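Local atomic coordinates of glucosamine--fructose-6-phosphate aminotransferase [isomerizing] (Francisella tularensis subsp. tularensis, PDB entry 3TBF), a protein that probably makes glucosamine 6-phosphate from fructose 6-phosphate with glutamine as nitrogen donor, the deposited C-terminal part carrying the two SIS domains. Residues T117-S120 with L121-S124; N140-L143 with V144-S147; A47-L50 with F51-K55; A246-L249 with K250-S253. One frame throughout, in Å; residues are numbered along the deposited sequence.

Contact 1: T117-S120 with L121-S124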
loop_
_atom_site.group_PDB
_atom_site.type_symbol
_atom_site.label_atom_id
_atom_site.label_comp_id
_atom_site.label_asym_id
_atom_site.label_seq_id
_atom_site.Cartn_x
_atom_site.Cartn_y
_atom_site.Cartn_z
ATOM N N THR A 117 -5.884 -8.858 -13.596
ATOM C CA THR A 117 -6.719 -9.703 -12.773
ATOM C C THR A 117 -7.050 -11.035 -13.447
ATOM O O THR A 117 -6.876 -12.116 -12.856
ATOM C CB THR A 117 -8.022 -8.993 -12.427
ATOM O OG1 THR A 117 -7.689 -7.710 -11.900
ATOM C CG2 THR A 117 -8.778 -9.758 -11.386
ATOM N N LEU A 118 -7.532 -10.958 -14.682
ATOM C CA LEU A 118 -7.839 -12.164 -15.440
ATOM C C LEU A 118 -6.614 -13.031 -15.619
ATOM O O LEU A 118 -6.688 -14.241 -15.462
ATOM C CB LEU A 118 -8.383 -11.790 -16.811
ATOM C CG LEU A 118 -8.718 -12.938 -17.727
ATOM C CD1 LEU A 118 -9.776 -13.826 -17.138
ATOM C CD2 LEU A 118 -9.172 -12.367 -19.064
ATOM N N GLU A 119 -5.471 -12.443 -15.938
ATOM C CA GLU A 119 -4.290 -13.276 -16.085
ATOM C C GLU A 119 -3.759 -13.822 -14.738
ATOM O O GLU A 119 -3.122 -14.859 -14.719
ATOM C CB GLU A 119 -3.211 -12.508 -16.820
ATOM C CG GLU A 119 -3.594 -12.163 -18.256
ATOM C CD GLU A 119 -3.676 -13.403 -19.139
ATOM O OE1 GLU A 119 -3.057 -14.448 -18.775
ATOM O OE2 GLU A 119 -4.380 -13.308 -20.186
ATOM N N SER A 120 -4.005 -13.129 -13.618
ATOM C CA SER A 120 -3.710 -13.689 -12.295
ATOM C C SER A 120 -4.602 -14.882 -12.036
ATOM O O SER A 120 -4.160 -15.879 -11.474
ATOM C CB SER A 120 -3.896 -12.661 -11.179
ATOM O OG SER A 120 -2.936 -11.641 -11.298
ATOM N N LEU A 121 -5.856 -14.827 -12.472
ATOM C CA LEU A 121 -6.666 -15.998 -12.274
ATOM C C LEU A 121 -6.067 -17.176 -13.083
ATOM O O LEU A 121 -5.899 -18.277 -12.569
ATOM C CB LEU A 121 -8.128 -15.714 -12.575
ATOM C CG LEU A 121 -9.091 -16.914 -12.604
ATOM C CD1 LEU A 121 -9.184 -17.585 -11.266
ATOM C CD2 LEU A 121 -10.493 -16.538 -13.118
ATOM N N ARG A 122 -5.683 -16.935 -14.324
ATOM C CA ARG A 122 -5.184 -18.022 -15.163
ATOM C C ARG A 122 -3.934 -18.641 -14.586
ATOM O O ARG A 122 -3.771 -19.862 -14.618
ATOM C CB ARG A 122 -4.958 -17.556 -16.594
ATOM C CG ARG A 122 -6.292 -17.362 -17.286
ATOM C CD ARG A 122 -6.205 -16.450 -18.471
ATOM N NE ARG A 122 -7.520 -16.372 -19.119
ATOM C CZ ARG A 122 -7.780 -15.667 -20.219
ATOM N NH1 ARG A 122 -6.813 -14.963 -20.799
ATOM N NH2 ARG A 122 -9.000 -15.656 -20.737
ATOM N N LYS A 123 -3.070 -17.808 -14.031
ATOM C CA LYS A 123 -1.871 -18.296 -13.397
ATOM C C LYS A 123 -2.206 -19.129 -12.163
ATOM O O LYS A 123 -1.616 -20.187 -11.938
ATOM C CB LYS A 123 -0.946 -17.110 -13.084
ATOM C CG LYS A 123 -0.004 -17.301 -11.921
ATOM C CD LYS A 123 1.029 -16.162 -11.790
ATOM C CE LYS A 123 1.396 -15.950 -10.282
ATOM N NZ LYS A 123 2.735 -15.357 -10.148
ATOM N N SER A 124 -3.193 -18.691 -11.399
ATOM C CA SER A 124 -3.571 -19.372 -10.156
ATOM C C SER A 124 -3.965 -20.834 -10.374
ATOM O O SER A 124 -3.934 -21.655 -9.459
ATOM C CB SER A 124 -4.725 -18.614 -9.489
ATOM O OG SER A 124 -5.937 -19.014 -10.044
#

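Contact 2: N140-L143 with V144-S147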
loop_
_atom_site.group_PDB
_atom_site.type_symbol
_atom_site.label_atom_id
_atom_site.label_comp_id
_atom_site.label_asym_id
_atom_site.label_seq_id
_atom_site.Cartn_x
_atom_site.Cartn_y
_atom_site.Cartn_z
ATOM N N ASN A 140 -21.283 -13.676 -17.550
ATOM C CA ASN A 140 -20.773 -14.013 -18.866
ATOM C C ASN A 140 -19.586 -13.109 -19.261
ATOM O O ASN A 140 -19.568 -12.462 -20.303
ATOM C CB ASN A 140 -21.860 -13.982 -19.945
ATOM C CG ASN A 140 -21.356 -14.573 -21.250
ATOM O OD1 ASN A 140 -20.672 -15.603 -21.225
ATOM N ND2 ASN A 140 -21.611 -13.891 -22.386
ATOM N N SER A 141 -18.604 -13.067 -18.382
ATOM C CA SER A 141 -17.369 -12.355 -18.620
ATOM C C SER A 141 -16.306 -13.410 -18.404
ATOM O O SER A 141 -16.593 -14.437 -17.860
ATOM C CB SER A 141 -17.233 -11.187 -17.649
ATOM O OG SER A 141 -17.355 -11.636 -16.315
ATOM N N SER A 142 -15.104 -13.174 -18.877
ATOM C CA SER A 142 -14.041 -14.154 -18.767
ATOM C C SER A 142 -13.821 -14.536 -17.310
ATOM O O SER A 142 -13.703 -15.711 -16.996
ATOM C CB SER A 142 -12.753 -13.589 -19.332
ATOM O OG SER A 142 -12.937 -13.125 -20.646
ATOM N N LEU A 143 -13.791 -13.543 -16.424
ATOM C CA LEU A 143 -13.607 -13.807 -15.011
ATOM C C LEU A 143 -14.690 -14.698 -14.397
ATOM O O LEU A 143 -14.378 -15.589 -13.605
ATOM C CB LEU A 143 -13.516 -12.508 -14.228
ATOM C CG LEU A 143 -12.140 -11.848 -14.160
ATOM C CD1 LEU A 143 -12.305 -10.542 -13.380
ATOM C CD2 LEU A 143 -11.049 -12.721 -13.544
ATOM N N VAL A 144 -15.949 -14.440 -14.730
ATOM C CA VAL A 144 -17.038 -15.299 -14.287
ATOM C C VAL A 144 -16.941 -16.702 -14.895
ATOM O O VAL A 144 -17.047 -17.690 -14.194
ATOM C CB VAL A 144 -18.383 -14.671 -14.604
ATOM C CG1 VAL A 144 -19.525 -15.665 -14.322
ATOM C CG2 VAL A 144 -18.553 -13.315 -13.853
ATOM N N ARG A 145 -16.687 -16.800 -16.181
ATOM C CA ARG A 145 -16.593 -18.122 -16.809
ATOM C C ARG A 145 -15.426 -18.948 -16.267
ATOM O O ARG A 145 -15.523 -20.136 -16.045
ATOM C CB ARG A 145 -16.502 -18.006 -18.333
ATOM C CG ARG A 145 -17.751 -17.359 -18.958
ATOM C CD ARG A 145 -17.705 -17.406 -20.502
ATOM N NE ARG A 145 -16.487 -16.795 -21.021
ATOM C CZ ARG A 145 -16.378 -15.570 -21.505
ATOM N NH1 ARG A 145 -17.416 -14.761 -21.554
ATOM N NH2 ARG A 145 -15.202 -15.159 -21.955
ATOM N N GLU A 146 -14.317 -18.291 -16.014
ATOM C CA GLU A 146 -13.142 -19.025 -15.664
ATOM C C GLU A 146 -13.001 -19.254 -14.186
ATOM O O GLU A 146 -12.116 -20.004 -13.804
ATOM C CB GLU A 146 -11.945 -18.362 -16.242
ATOM C CG GLU A 146 -12.000 -18.383 -17.747
ATOM C CD GLU A 146 -10.809 -17.678 -18.362
ATOM O OE1 GLU A 146 -9.674 -17.889 -17.867
ATOM O OE2 GLU A 146 -10.996 -16.919 -19.351
ATOM N N SER A 147 -13.870 -18.672 -13.358
ATOM C CA SER A 147 -13.802 -18.916 -11.928
ATOM C C SER A 147 -14.694 -20.096 -11.534
ATOM O O SER A 147 -15.626 -20.429 -12.236
ATOM C CB SER A 147 -14.224 -17.659 -11.148
ATOM O OG SER A 147 -13.365 -16.585 -11.469
#

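Contact 3: A47-L50 with F51-K55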
loop_
_atom_site.group_PDB
_atom_site.type_symbol
_atom_site.label_atom_id
_atom_site.label_comp_id
_atom_site.label_asym_id
_atom_site.label_seq_id
_atom_site.Cartn_x
_atom_site.Cartn_y
_atom_site.Cartn_z
ATOM N N ALA A 47 -19.870 -23.940 -4.065
ATOM C CA ALA A 47 -19.433 -22.923 -3.132
ATOM C C ALA A 47 -19.169 -23.424 -1.726
ATOM O O ALA A 47 -18.182 -23.020 -1.113
ATOM C CB ALA A 47 -20.466 -21.786 -3.079
ATOM N N LYS A 48 -20.050 -24.270 -1.200
ATOM C CA LYS A 48 -19.942 -24.708 0.189
ATOM C C LYS A 48 -18.739 -25.601 0.416
ATOM O O LYS A 48 -18.026 -25.433 1.393
ATOM C CB LYS A 48 -21.217 -25.417 0.635
ATOM C CG LYS A 48 -21.080 -26.378 1.820
ATOM C CD LYS A 48 -22.472 -26.818 2.303
ATOM C CE LYS A 48 -22.435 -27.614 3.635
ATOM N NZ LYS A 48 -21.935 -29.034 3.477
ATOM N N GLU A 49 -18.528 -26.560 -0.473
ATOM C CA GLU A 49 -17.409 -27.476 -0.337
ATOM C C GLU A 49 -16.118 -26.659 -0.426
ATOM O O GLU A 49 -15.189 -26.838 0.332
ATOM C CB GLU A 49 -17.495 -28.542 -1.427
ATOM C CG GLU A 49 -16.247 -29.383 -1.622
ATOM C CD GLU A 49 -15.931 -29.651 -3.118
ATOM O OE1 GLU A 49 -16.866 -30.086 -3.855
ATOM O OE2 GLU A 49 -14.753 -29.440 -3.546
ATOM N N LEU A 50 -16.111 -25.712 -1.338
ATOM C CA LEU A 50 -14.960 -24.865 -1.582
ATOM C C LEU A 50 -14.644 -23.961 -0.369
ATOM O O LEU A 50 -13.485 -23.697 -0.037
ATOM C CB LEU A 50 -15.301 -24.026 -2.788
ATOM C CG LEU A 50 -14.189 -23.472 -3.639
ATOM C CD1 LEU A 50 -14.107 -24.287 -4.948
ATOM C CD2 LEU A 50 -14.503 -22.014 -3.916
ATOM N N PHE A 51 -15.680 -23.504 0.310
ATOM C CA PHE A 51 -15.499 -22.679 1.481
ATOM C C PHE A 51 -15.084 -23.507 2.707
ATOM O O PHE A 51 -14.436 -22.988 3.618
ATOM C CB PHE A 51 -16.783 -21.919 1.813
ATOM C CG PHE A 51 -17.185 -20.857 0.801
ATOM C CD1 PHE A 51 -16.268 -20.278 -0.065
ATOM C CD2 PHE A 51 -18.505 -20.395 0.771
ATOM C CE1 PHE A 51 -16.656 -19.287 -0.954
ATOM C CE2 PHE A 51 -18.890 -19.396 -0.123
ATOM C CZ PHE A 51 -17.957 -18.838 -0.974
ATOM N N GLU A 52 -15.488 -24.776 2.755
ATOM C CA GLU A 52 -15.118 -25.656 3.864
ATOM C C GLU A 52 -13.638 -25.938 3.785
ATOM O O GLU A 52 -12.998 -26.084 4.796
ATOM C CB GLU A 52 -15.880 -26.968 3.811
ATOM C CG GLU A 52 -17.375 -26.790 3.947
ATOM C CD GLU A 52 -18.170 -28.111 4.065
ATOM O OE1 GLU A 52 -17.845 -29.106 3.349
ATOM O OE2 GLU A 52 -19.144 -28.127 4.860
ATOM N N LYS A 53 -13.098 -25.997 2.579
ATOM C CA LYS A 53 -11.654 -26.197 2.374
ATOM C C LYS A 53 -10.786 -24.933 2.508
ATOM O O LYS A 53 -9.579 -25.032 2.551
ATOM C CB LYS A 53 -11.400 -26.722 0.968
ATOM C CG LYS A 53 -12.056 -28.035 0.600
ATOM C CD LYS A 53 -11.842 -28.274 -0.915
ATOM C CE LYS A 53 -12.412 -29.635 -1.408
ATOM N NZ LYS A 53 -12.177 -29.871 -2.886
ATOM N N THR A 54 -11.391 -23.757 2.533
ATOM C CA THR A 54 -10.668 -22.508 2.499
ATOM C C THR A 54 -10.079 -22.237 3.830
ATOM O O THR A 54 -10.786 -22.319 4.829
ATOM C CB THR A 54 -11.585 -21.356 2.156
ATOM O OG1 THR A 54 -12.018 -21.518 0.812
ATOM C CG2 THR A 54 -10.904 -19.983 2.351
ATOM N N LYS A 55 -8.774 -21.952 3.845
ATOM C CA LYS A 55 -8.066 -21.597 5.078
ATOM C C LYS A 55 -7.377 -20.244 4.974
ATOM O O LYS A 55 -6.890 -19.661 5.957
ATOM C CB LYS A 55 -7.031 -22.644 5.442
ATOM C CG LYS A 55 -7.338 -24.026 4.939
ATOM C CD LYS A 55 -7.341 -25.074 6.054
ATOM C CE LYS A 55 -8.682 -25.042 6.779
ATOM N NZ LYS A 55 -9.824 -25.606 5.960
#

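Contact 4: A246-L249 with K250-S253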
loop_
_atom_site.group_PDB
_atom_site.type_symbol
_atom_site.label_atom_id
_atom_site.label_comp_id
_atom_site.label_asym_id
_atom_site.label_seq_id
_atom_site.Cartn_x
_atom_site.Cartn_y
_atom_site.Cartn_z
ATOM N N ALA A 246 -9.369 9.450 -2.527
ATOM C CA ALA A 246 -8.258 10.149 -3.200
ATOM C C ALA A 246 -8.200 9.741 -4.625
ATOM O O ALA A 246 -7.925 10.555 -5.472
ATOM C CB ALA A 246 -6.895 9.886 -2.507
ATOM N N LEU A 247 -8.433 8.472 -4.894
ATOM C CA LEU A 247 -8.437 7.987 -6.255
ATOM C C LEU A 247 -9.502 8.693 -7.056
ATOM O O LEU A 247 -9.252 9.084 -8.180
ATOM C CB LEU A 247 -8.695 6.481 -6.271
ATOM C CG LEU A 247 -8.877 5.837 -7.639
ATOM C CD1 LEU A 247 -7.520 6.056 -8.405
ATOM C CD2 LEU A 247 -9.270 4.347 -7.512
ATOM N N LYS A 248 -10.709 8.863 -6.511
ATOM C CA LYS A 248 -11.756 9.572 -7.312
ATOM C C LYS A 248 -11.333 11.021 -7.595
ATOM O O LYS A 248 -11.493 11.503 -8.709
ATOM C CB LYS A 248 -13.141 9.623 -6.689
ATOM C CG LYS A 248 -13.774 8.329 -6.178
ATOM C CD LYS A 248 -14.205 7.379 -7.240
ATOM C CE LYS A 248 -13.069 6.495 -7.752
ATOM N NZ LYS A 248 -13.578 5.084 -7.996
ATOM N N LEU A 249 -10.844 11.721 -6.594
ATOM C CA LEU A 249 -10.514 13.120 -6.790
ATOM C C LEU A 249 -9.458 13.274 -7.847
ATOM O O LEU A 249 -9.571 14.119 -8.722
ATOM C CB LEU A 249 -10.036 13.755 -5.485
ATOM C CG LEU A 249 -9.874 15.270 -5.543
ATOM C CD1 LEU A 249 -11.164 15.848 -5.905
ATOM C CD2 LEU A 249 -9.368 15.820 -4.194
ATOM N N LYS A 250 -8.444 12.433 -7.778
ATOM C CA LYS A 250 -7.332 12.462 -8.699
ATOM C C LYS A 250 -7.813 12.140 -10.116
ATOM O O LYS A 250 -7.516 12.863 -11.077
ATOM C CB LYS A 250 -6.323 11.417 -8.186
ATOM C CG LYS A 250 -5.053 11.232 -8.922
ATOM C CD LYS A 250 -4.028 10.420 -8.107
ATOM C CE LYS A 250 -4.640 9.248 -7.303
ATOM N NZ LYS A 250 -3.607 8.350 -6.693
ATOM N N GLU A 251 -8.604 11.082 -10.217
ATOM C CA GLU A 251 -9.052 10.496 -11.479
ATOM C C GLU A 251 -9.900 11.435 -12.300
ATOM O O GLU A 251 -9.853 11.349 -13.513
ATOM C CB GLU A 251 -9.907 9.239 -11.188
ATOM C CG GLU A 251 -9.970 8.123 -12.241
ATOM C CD GLU A 251 -10.578 6.778 -11.682
ATOM O OE1 GLU A 251 -11.197 6.764 -10.590
ATOM O OE2 GLU A 251 -10.432 5.715 -12.337
ATOM N N ILE A 252 -10.705 12.295 -11.662
ATOM C CA ILE A 252 -11.574 13.192 -12.416
ATOM C C ILE A 252 -11.377 14.693 -12.240
ATOM O O ILE A 252 -11.828 15.458 -13.099
ATOM C CB ILE A 252 -13.060 12.851 -12.211
ATOM C CG1 ILE A 252 -13.569 13.361 -10.859
ATOM C CG2 ILE A 252 -13.294 11.343 -12.387
ATOM C CD1 ILE A 252 -15.005 12.826 -10.531
ATOM N N SER A 253 -10.736 15.131 -11.161
ATOM C CA SER A 253 -10.347 16.552 -11.042
ATOM C C SER A 253 -8.897 16.811 -11.387
ATOM O O SER A 253 -8.491 17.947 -11.556
ATOM C CB SER A 253 -10.615 17.087 -9.641
ATOM O OG SER A 253 -9.605 16.781 -8.720
#

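Contact 1: T117-S120 with L121-S124
The guanidinium of R122 meets L118 over one face and E119 at an edge, both from the preceding turn of helix 115-124. L118 CD2, 3.7 Å from R122 NH2, lies above the plane but displaced toward its rim, and L118 CG stands 3.8 Å from R122 CZ. E119 OE2 forms a salt bridge with R122 NH1 at 3.0 Å; its hydrogen bond is weak, bent to 131° at the hydrogen, and the carboxylate and guanidinium planes are turned 76° apart. The glutamate chain folds at chi2 (-68°) to bring its carboxylate across the arginine, which runs extended from CG to NE, and E119 OE1 rests 3.7 Å from R122 CD. Regular backbone bonds, such as L121 N to T117 O at 2.9 Å, set this spacing. Farther along, S124 OG donates to a lone pair of L121 O at 2.6 Å, while S120 OG turns back to D116 O. L118 and L121 pack against L143 of helix 142-146, and R122 NH2 forms a stronger salt bridge to E146 of that helix. The arginine charge is thus shared between two carboxylates, one within its helix and one beyond it, which probably restricts the rotation of the guanidinium.

Contact 2: N140-L143 with V144-S147
R145 folds back over S141 and S142 at the start of helix 142-146, the short helix of a beta-alpha-beta unit in the first SIS domain, with S141 in the N-cap position. R145 CB and CG both lie against S141 O, CG at 3.3 Å; the same oxygen accepts the backbone N of R145 in a nearly straight bond (171°). R145 CD then comes 3.5 Å from N140 OD1, and NE passes S141 O more distantly. At chi3 (-55°) the chain bends and lays one face of the guanidinium on the S141-S142 peptide, R145 CZ 3.8 Å from S142 N. R145 NH1 donates a weak bond of 3.4 Å to N140 OD1 at the guanidinium edge, the amide plane being turned 62° from it. R145 NH2 ends 3.5 Å from S142 CA; the nearby S142 OG is bonded to E113 instead, just as S141 OG is taken by V138 O. V144 packs on C136 and on A150 and M152 of strand 149-152, with its CG2 against the S141 hydroxyl. E146 runs its CB and CG past S142 O, and its carboxylate is paired with R122. Where the helix gives out, S147 OG donates to L143 O at 2.6 Å.

Contact 3: A47-L50 with F51-K55
From A47 to K53 the backbone keeps helical pairing, F51 N bonding to A47 O at 2.9 Å and the next two amides, of E52 and K53, reaching back to K48 O and E49 O. The ring of F51 lies with one face against A47 O, which is 3.1 Å from F51 CG and displaced toward the ring's rim. CG stands anti to the carbonyl carbon (chi1 -67°), which holds the ring back along the preceding turn; there A47 CB touches F51 CE2 at 4.1 Å. This apolar side faces inward, F51 packing on V180, I181 and L184 of helix 165-184 and, together with L50, on L104 and I149 of the sheet.

Two charged pairs line the exposed side. K48 bends at its last torsion to set NZ 3.2 Å from E52 OE2, a weak hydrogen bond within a salt bridge between obliquely crossing chains. E49 and K53 run alongside one another, and K53 NZ donates to E49 OE2 at 2.7 Å in a second salt bridge, on the anti side and 27° out of the carboxylate plane. Beyond them T54 OG1 donates to L50 O at 2.8 Å, and K185 NZ bonds to both E52 O and T54 O. Buried phenylalanine and leucine backed by lysine-glutamate pairs spaced four apart are typical of an amphipathic helix; this one packs on strands 103-109 and 149-152 and leads into strand 56-61.

Contact 4: A246-L249 with K250-S253
Among the hydrogen bonds, those on L249 O stand out, because S253 grips it twice. S253 OG reaches L249 O at 2.7 Å, 41° out of the carbonyl plane and so away from a lone pair, and S253 N reaches it at 2.9 Å from the opposite face. The hydroxyl gets there by standing between the backbone N and the carbonyl carbon (chi1 82°), and it also accepts from I255 N just past the helix. Earlier turns are ordinary, with E251 N on L247 O at 2.9 Å. K250 NZ is hydrogen-bonded to Y260 OH of the second subunit.

The charged contact is looser. K248 and E251 lie side by side, but K248 NZ and E251 OE1 are 3.9 Å apart, a long salt bridge, and it is K248 CE that comes closer to E251 OE1, at 3.4 Å. K248 NZ is held by E244, T64 OG1 and S163 O, whereas E251 OE1 is buried with no hydrogen-bonding partner in the model.

Van der Waals packing makes up the rest. Carbon meets oxygen where L247 CG sits 3.9 Å from E251 OE1 and L249 CD1 touches S253 OG at 3.4 Å; the apolar contacts are those of I252 on A352 of helix 335-355 and L249 on F232 of strand 229-234. This is the crossover helix of a beta-alpha-beta unit in the second SIS domain, joining strands 229-234 and 256-261.

How the contacts relate
All four contacts are local, each closing one or two helical turns, and they follow one another along the chain without nesting or crossing. Contact 3 comes first, on the helix entering the first SIS sheet. Contact 1 and contact 2 follow on successive helices flanking the same sheet, after strands 103-109 and 129-136; their centres are 11 Å apart, and they touch directly through charged and apolar side chains. Contact 3 stays apart from both, its nearest atoms about 10 Å from contact 1 and about 8 Å from contact 2. Contact 4, its centre about 38 Å from that of contact 3, ties the second SIS domain to the first and to the second subunit.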